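Interferon-inducible protein AIM2 (Mus musculus, PDB 4JBM) senses double-stranded DNA in the cytosol and triggers inflammasome assembly and pyroptosis, its HIN domain being the part that binds the DNA. Local coordinates at residues A[101-106]-A[137-142]; A[119-122]-A[127-130]; A[158-163]-A[172-177]. All blocks are in the same frame, centred on the assembly; numbering follows the deposited sequence.

Contact 1 of 3, residues A[101-106]-A[137-142]; sequences SKLKIQ and GTMEVL
The carbonyl O of Thr138 has two atoms of Lys104 beside it, with both CE and NZ of the lysine 3.5 Å from that oxygen. The pair illustrates how a linker is laid against an OB fold: 101-106 runs from the end of the second short linker helix, 100-103, into the turn that leads to the second OB fold of the HIN domain, and 137-142 is a strand of that fold, bonded along its backbone to strands 127-134 and 171-175. Two bends in the lysine chain, at chi2 (-65°) and chi4 (51°), bring its end round to the strand. On the way, Lys104 CE passes Met139 CG at 4.1 Å, the two long side chains sliding past each other in opposite directions. Met139 has CG anti to the backbone N and is extended beyond it, which carries the sulfur away from its own strand toward the linker, where SD lies 4.3 Å from Leu103 CD1. Leu103 and Met139 are both buried, and both also touch Leu174, so the inner half of the contact is apolar while the lysine runs along its more exposed border. Nearby, Ser101 N is hydrogen-bonded to Thr136 OG1, and Ile105 packs on a phosphate of the bound DNA. The linker meanwhile closes on itself through a type I turn from Leu103 to Gln106. Lys102 O receives a weak bond from Ile105 N and a second from Gln106 NE2 at 3.1 Å, the latter donor standing above the carbonyl plane while the oxygen lies close to the plane of the glutamine amide.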
# COMPACT_ATOMS: atom_id res chain seq x y z
N SER A 101 -13.60 -8.91 5.07
CA SER A 101 -14.10 -10.17 4.54
C SER A 101 -13.55 -10.47 3.15
O SER A 101 -13.39 -11.63 2.76
CB SER A 101 -15.63 -10.16 4.49
OG SER A 101 -16.12 -9.19 3.57
N LYS A 102 -13.24 -9.42 2.40
CA LYS A 102 -12.63 -9.59 1.09
C LYS A 102 -11.16 -9.94 1.27
O LYS A 102 -10.64 -10.82 0.59
CB LYS A 102 -12.79 -8.32 0.26
CG LYS A 102 -12.22 -8.40 -1.16
CD LYS A 102 -12.16 -7.01 -1.82
CE LYS A 102 -13.44 -6.20 -1.62
NZ LYS A 102 -13.19 -4.85 -1.02
N LEU A 103 -10.51 -9.27 2.20
CA LEU A 103 -9.09 -9.48 2.44
C LEU A 103 -8.81 -10.90 2.91
O LEU A 103 -7.75 -11.45 2.63
CB LEU A 103 -8.55 -8.48 3.47
CG LEU A 103 -8.33 -7.03 3.02
CD1 LEU A 103 -7.70 -6.20 4.13
CD2 LEU A 103 -7.44 -7.01 1.79
N LYS A 104 -9.78 -11.50 3.61
CA LYS A 104 -9.61 -12.82 4.21
C LYS A 104 -9.25 -13.91 3.20
O LYS A 104 -8.60 -14.89 3.53
CB LYS A 104 -10.89 -13.25 4.94
CG LYS A 104 -11.24 -12.45 6.18
CD LYS A 104 -10.23 -12.62 7.28
CE LYS A 104 -10.66 -11.87 8.52
NZ LYS A 104 -12.05 -12.21 8.90
N ILE A 105 -9.67 -13.72 1.95
CA ILE A 105 -9.51 -14.74 0.92
C ILE A 105 -8.47 -14.37 -0.13
O ILE A 105 -8.54 -14.81 -1.28
CB ILE A 105 -10.86 -15.05 0.25
CG1 ILE A 105 -11.40 -13.80 -0.46
CG2 ILE A 105 -11.87 -15.51 1.30
CD1 ILE A 105 -12.83 -13.94 -0.95
N GLN A 106 -7.47 -13.59 0.28
CA GLN A 106 -6.41 -13.21 -0.64
C GLN A 106 -5.13 -13.96 -0.27
O GLN A 106 -4.88 -14.20 0.91
CB GLN A 106 -6.19 -11.70 -0.56
CG GLN A 106 -7.47 -10.88 -0.73
CD GLN A 106 -8.06 -10.99 -2.11
OE1 GLN A 106 -7.35 -10.86 -3.11
NE2 GLN A 106 -9.35 -11.24 -2.18
N GLY A 137 -16.23 -7.86 9.39
CA GLY A 137 -15.46 -8.72 10.28
C GLY A 137 -14.38 -7.99 11.04
O GLY A 137 -14.30 -6.76 11.02
N THR A 138 -13.56 -8.76 11.76
CA THR A 138 -12.43 -8.22 12.50
C THR A 138 -11.16 -8.86 11.96
O THR A 138 -11.19 -9.95 11.38
CB THR A 138 -12.54 -8.50 14.00
OG1 THR A 138 -12.62 -9.92 14.22
CG2 THR A 138 -13.78 -7.83 14.58
N MET A 139 -10.04 -8.18 12.17
CA MET A 139 -8.77 -8.69 11.67
C MET A 139 -7.64 -8.12 12.49
O MET A 139 -7.85 -7.24 13.31
CB MET A 139 -8.62 -8.32 10.19
CG MET A 139 -7.66 -9.19 9.40
SD MET A 139 -7.52 -8.59 7.70
CE MET A 139 -6.46 -9.87 7.02
N GLU A 140 -6.44 -8.64 12.29
CA GLU A 140 -5.29 -8.17 13.05
C GLU A 140 -4.20 -7.64 12.12
O GLU A 140 -3.98 -8.17 11.03
CB GLU A 140 -4.79 -9.27 13.98
CG GLU A 140 -5.86 -9.73 14.96
CD GLU A 140 -5.31 -10.63 16.06
OE1 GLU A 140 -4.62 -11.62 15.74
OE2 GLU A 140 -5.57 -10.34 17.25
N VAL A 141 -3.54 -6.58 12.55
CA VAL A 141 -2.51 -5.97 11.72
C VAL A 141 -1.24 -6.00 12.51
O VAL A 141 -1.14 -5.37 13.56
CB VAL A 141 -2.86 -4.52 11.35
CG1 VAL A 141 -1.67 -3.86 10.64
CG2 VAL A 141 -4.07 -4.50 10.47
N LEU A 142 -0.28 -6.76 11.99
CA LEU A 142 0.95 -7.02 12.70
C LEU A 142 2.05 -6.07 12.24
O LEU A 142 2.51 -6.14 11.11
CB LEU A 142 1.36 -8.47 12.47
CG LEU A 142 2.68 -9.04 12.99
CD1 LEU A 142 2.78 -8.90 14.49
CD2 LEU A 142 2.75 -10.51 12.59

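Contact 2 of 3, residues A[119-122]-A[127-130]; sequences QKIT and RVLY
Thr122 and Leu129 are joined by the two backbone hydrogen bonds of this contact, one in each direction. Thr122 N donates to Leu129 O at 2.8 Å, and Leu129 N returns the bond to Thr122 O at 3.0 Å. The second is the straighter at hydrogen, with an angle of 174° against 154°. Weaker CA-H...O contacts fill in between: Leu129 O also takes the CA of Ile121 at 3.5 Å, while Tyr130 CA lies 3.4 Å from Lys120 O, a bent contact.

The pattern is that of an antiparallel beta hairpin, formed by strands 111-123 and 127-134 within the second OB fold of the HIN domain. Thr122 and Leu129 make a hydrogen-bonded pair, and Ile121 and Tyr130 the adjoining non-hydrogen-bonded one. Just beyond, Gln119 and Lys120 both face Gly131 in a classic beta bulge, which inserts an extra residue into the first strand.

Side-chain packing divides between the two faces of the hairpin. The apolar pairs are on the face that carries Ile121 and Tyr130, where the isoleucine uses both branches. CG2 is anti to the backbone N and lies beside Val128 CG1 at 3.7 Å, the two side chains pointing the same way. Ile121 CG1 instead comes to Tyr130 CD1 at 4.0 Å, approaching the ring obliquely. Val128 CG1 serves a second partner as well, sitting over one face of the tyrosine ring near its rim. The ring thus has neighbours from both strands, and it also meets Phe182 with planes about 35° apart. The other face bears Thr122 and Leu129, whose CB atoms are 4.0 Å apart, and there Leu129 also touches Glu140 of strand 137-144.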
# COMPACT_ATOMS: atom_id res chain seq x y z
N GLN A 119 -9.89 -1.06 16.93
CA GLN A 119 -10.56 -1.24 18.21
C GLN A 119 -9.60 -1.61 19.36
O GLN A 119 -9.75 -1.12 20.47
CB GLN A 119 -11.66 -2.30 18.09
CG GLN A 119 -11.20 -3.58 17.40
CD GLN A 119 -12.31 -4.59 17.22
OE1 GLN A 119 -13.48 -4.30 17.47
NE2 GLN A 119 -11.96 -5.79 16.78
N LYS A 120 -8.61 -2.48 19.11
CA LYS A 120 -7.65 -2.85 20.16
C LYS A 120 -6.17 -2.89 19.74
O LYS A 120 -5.84 -3.16 18.58
CB LYS A 120 -8.05 -4.16 20.86
CG LYS A 120 -8.00 -5.41 20.01
CD LYS A 120 -8.47 -6.62 20.83
CE LYS A 120 -8.20 -7.94 20.11
NZ LYS A 120 -8.64 -9.13 20.90
N ILE A 121 -5.29 -2.62 20.70
CA ILE A 121 -3.84 -2.54 20.50
C ILE A 121 -3.07 -3.42 21.48
O ILE A 121 -2.95 -3.08 22.65
CB ILE A 121 -3.33 -1.09 20.69
CG1 ILE A 121 -4.04 -0.11 19.76
CG2 ILE A 121 -1.81 -1.02 20.49
CD1 ILE A 121 -5.25 0.56 20.38
N THR A 122 -2.56 -4.56 21.01
CA THR A 122 -1.76 -5.43 21.88
C THR A 122 -0.28 -5.04 21.72
O THR A 122 0.34 -5.34 20.70
CB THR A 122 -1.95 -6.92 21.55
OG1 THR A 122 -3.34 -7.25 21.60
CG2 THR A 122 -1.19 -7.79 22.56
N ARG A 127 6.85 -6.06 18.72
CA ARG A 127 5.76 -5.99 17.76
C ARG A 127 4.52 -5.36 18.39
O ARG A 127 4.35 -5.37 19.60
CB ARG A 127 5.42 -7.39 17.23
CG ARG A 127 4.92 -8.36 18.29
CD ARG A 127 4.65 -9.73 17.71
NE ARG A 127 5.81 -10.24 16.98
CZ ARG A 127 5.82 -11.35 16.24
NH1 ARG A 127 4.71 -12.06 16.11
NH2 ARG A 127 6.92 -11.73 15.62
N VAL A 128 3.67 -4.82 17.53
CA VAL A 128 2.37 -4.32 17.94
C VAL A 128 1.29 -4.96 17.08
O VAL A 128 1.41 -5.03 15.86
CB VAL A 128 2.29 -2.78 17.86
CG1 VAL A 128 1.02 -2.27 18.49
CG2 VAL A 128 3.50 -2.15 18.53
N LEU A 129 0.24 -5.45 17.74
CA LEU A 129 -0.87 -6.08 17.04
C LEU A 129 -2.06 -5.15 17.13
O LEU A 129 -2.46 -4.74 18.22
CB LEU A 129 -1.21 -7.44 17.63
CG LEU A 129 -1.83 -8.43 16.65
CD1 LEU A 129 -0.85 -8.72 15.51
CD2 LEU A 129 -2.26 -9.72 17.32
N TYR A 130 -2.63 -4.80 15.98
CA TYR A 130 -3.74 -3.87 15.95
C TYR A 130 -5.00 -4.61 15.56
O TYR A 130 -5.11 -5.16 14.47
CB TYR A 130 -3.46 -2.74 14.96
CG TYR A 130 -2.30 -1.84 15.34
CD1 TYR A 130 -2.50 -0.73 16.14
CD2 TYR A 130 -1.02 -2.09 14.88
CE1 TYR A 130 -1.44 0.11 16.49
CE2 TYR A 130 0.04 -1.26 15.21
CZ TYR A 130 -0.18 -0.17 16.01
OH TYR A 130 0.87 0.66 16.35

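Contact 3 of 3, residues A[158-163]-A[172-177]; sequences IRLTFF and IQLKSG
Phe163 lies with one side of its ring against Lys175 O and the N, CA and CB of Ser176. In the second OB fold of the HIN domain, this packs the end of strand 157-160 and the corner into strand 163-168 against the end of strand 171-175. Phe163 CB is 3.5 Å from Lys175 O, and CG, anti to the carbonyl carbon (chi1 -87°), is 3.7 Å from the same oxygen. Beyond it CD2 meets Ser176 N at 3.3 Å, CE2 reaches Ser176 CB at 3.4 Å, and CZ, the tip, has that CB at 3.6 Å. Ser176 CA stands over one face, 3.8 Å from the ring centroid, a CH-pi contact; Leu160 CG covers the opposite face above its centre. Leu160 CD2 also touches Leu174 CD1 at 4.0 Å, the side chains at about a right angle. The chain turns a corner at Thr161 and Phe162, and Phe162 and Phe163 form a G1 bulge opposite Val112. Ser176 OG is hydrogen-bonded to Leu142 O and Leu144 N. With no conventional hydrogen bond between the segments, the contact probably rests on close packing of ring and leucine carbons, the CH-pi contact and the ring edge beside polar backbone atoms.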
# COMPACT_ATOMS: atom_id res chain seq x y z
N ILE A 158 -5.47 3.61 11.41
CA ILE A 158 -4.14 3.38 10.88
C ILE A 158 -4.21 3.38 9.36
O ILE A 158 -5.08 2.75 8.76
CB ILE A 158 -3.54 2.07 11.41
CG1 ILE A 158 -4.47 0.89 11.15
CG2 ILE A 158 -3.27 2.18 12.88
CD1 ILE A 158 -3.96 -0.43 11.75
N ARG A 159 -3.31 4.14 8.74
CA ARG A 159 -3.17 4.15 7.30
C ARG A 159 -1.99 3.26 6.95
O ARG A 159 -0.85 3.55 7.33
CB ARG A 159 -2.99 5.58 6.79
CG ARG A 159 -3.21 5.80 5.29
CD ARG A 159 -2.67 7.16 4.95
NE ARG A 159 -1.21 7.15 5.06
CZ ARG A 159 -0.43 8.22 4.99
NH1 ARG A 159 -0.95 9.43 4.86
NH2 ARG A 159 0.88 8.08 5.09
N LEU A 160 -2.30 2.17 6.25
CA LEU A 160 -1.34 1.15 5.84
C LEU A 160 -0.95 1.36 4.38
O LEU A 160 -1.81 1.59 3.53
CB LEU A 160 -1.98 -0.24 5.98
CG LEU A 160 -2.00 -0.98 7.32
CD1 LEU A 160 -2.36 -0.06 8.45
CD2 LEU A 160 -2.97 -2.14 7.27
N THR A 161 0.35 1.30 4.11
CA THR A 161 0.85 1.31 2.73
C THR A 161 1.78 0.12 2.50
O THR A 161 2.77 -0.05 3.23
CB THR A 161 1.58 2.63 2.40
OG1 THR A 161 0.81 3.75 2.88
CG2 THR A 161 1.80 2.76 0.91
N PHE A 162 1.44 -0.73 1.53
CA PHE A 162 2.22 -1.93 1.22
C PHE A 162 2.34 -2.91 2.38
O PHE A 162 3.42 -3.39 2.70
CB PHE A 162 3.61 -1.57 0.69
CG PHE A 162 4.14 -2.52 -0.36
CD1 PHE A 162 3.65 -2.51 -1.65
CD2 PHE A 162 5.17 -3.41 -0.04
CE1 PHE A 162 4.16 -3.37 -2.62
CE2 PHE A 162 5.68 -4.28 -0.99
CZ PHE A 162 5.17 -4.26 -2.29
N PHE A 163 1.23 -3.21 3.04
CA PHE A 163 1.26 -4.30 3.99
C PHE A 163 0.91 -5.53 3.17
O PHE A 163 0.47 -5.40 2.03
CB PHE A 163 0.26 -4.07 5.12
CG PHE A 163 0.82 -3.27 6.26
CD1 PHE A 163 1.38 -2.01 6.03
CD2 PHE A 163 0.85 -3.79 7.54
CE1 PHE A 163 1.92 -1.28 7.08
CE2 PHE A 163 1.38 -3.06 8.59
CZ PHE A 163 1.92 -1.80 8.36
N ILE A 172 -5.52 -15.32 9.61
CA ILE A 172 -4.97 -14.53 8.52
C ILE A 172 -4.96 -13.07 8.95
O ILE A 172 -6.00 -12.53 9.35
CB ILE A 172 -5.79 -14.69 7.23
CG1 ILE A 172 -6.35 -16.11 7.13
CG2 ILE A 172 -4.96 -14.34 6.01
CD1 ILE A 172 -7.24 -16.33 5.93
N GLN A 173 -3.80 -12.44 8.89
CA GLN A 173 -3.63 -11.09 9.41
C GLN A 173 -3.07 -10.20 8.32
O GLN A 173 -2.90 -10.64 7.18
CB GLN A 173 -2.64 -11.10 10.58
CG GLN A 173 -2.88 -12.17 11.64
CD GLN A 173 -1.84 -12.14 12.75
OE1 GLN A 173 -0.65 -11.92 12.50
NE2 GLN A 173 -2.28 -12.35 13.98
N LEU A 174 -2.78 -8.96 8.68
CA LEU A 174 -2.07 -8.07 7.78
C LEU A 174 -0.72 -7.83 8.43
O LEU A 174 -0.64 -7.51 9.61
CB LEU A 174 -2.84 -6.76 7.56
CG LEU A 174 -4.19 -6.93 6.88
CD1 LEU A 174 -4.92 -5.60 6.74
CD2 LEU A 174 -4.01 -7.57 5.52
N LYS A 175 0.33 -7.99 7.64
CA LYS A 175 1.69 -7.94 8.16
C LYS A 175 2.46 -6.79 7.53
O LYS A 175 2.38 -6.58 6.33
CB LYS A 175 2.40 -9.28 7.89
CG LYS A 175 3.83 -9.38 8.41
CD LYS A 175 4.33 -10.83 8.43
CE LYS A 175 5.85 -10.91 8.37
NZ LYS A 175 6.37 -12.31 8.47
N SER A 176 3.16 -6.04 8.37
CA SER A 176 4.12 -5.06 7.90
C SER A 176 5.33 -5.78 7.32
O SER A 176 5.76 -6.82 7.84
CB SER A 176 4.59 -4.17 9.04
OG SER A 176 5.19 -4.94 10.07
N GLY A 177 5.90 -5.22 6.26
CA GLY A 177 7.15 -5.73 5.74
C GLY A 177 8.21 -4.67 5.92
O GLY A 177 7.93 -3.60 6.49

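In the fold
All three contacts reach the one branched sheet of the second OB fold of the HIN domain; contact 1 brings the linker to it. Contact 3 is the buried one, an aromatic ring set against a leucine and the backbone; contacts 1 and 2 are only partly buried. Contact 2 relies on regular backbone bonding within a hairpin, whereas contact 1 lays linker side chains on a strand, close to the bound DNA. The strand of contact 1 joins the others: Val141 N lies 2.9 Å from Tyr130 O of contact 2, and Glu140 O 2.8 Å from Leu174 N of contact 3, both probable hydrogen bonds. Contacts 2 and 3 meet through packing, with Tyr130 CB 4.0 Å from Ile158 CD1.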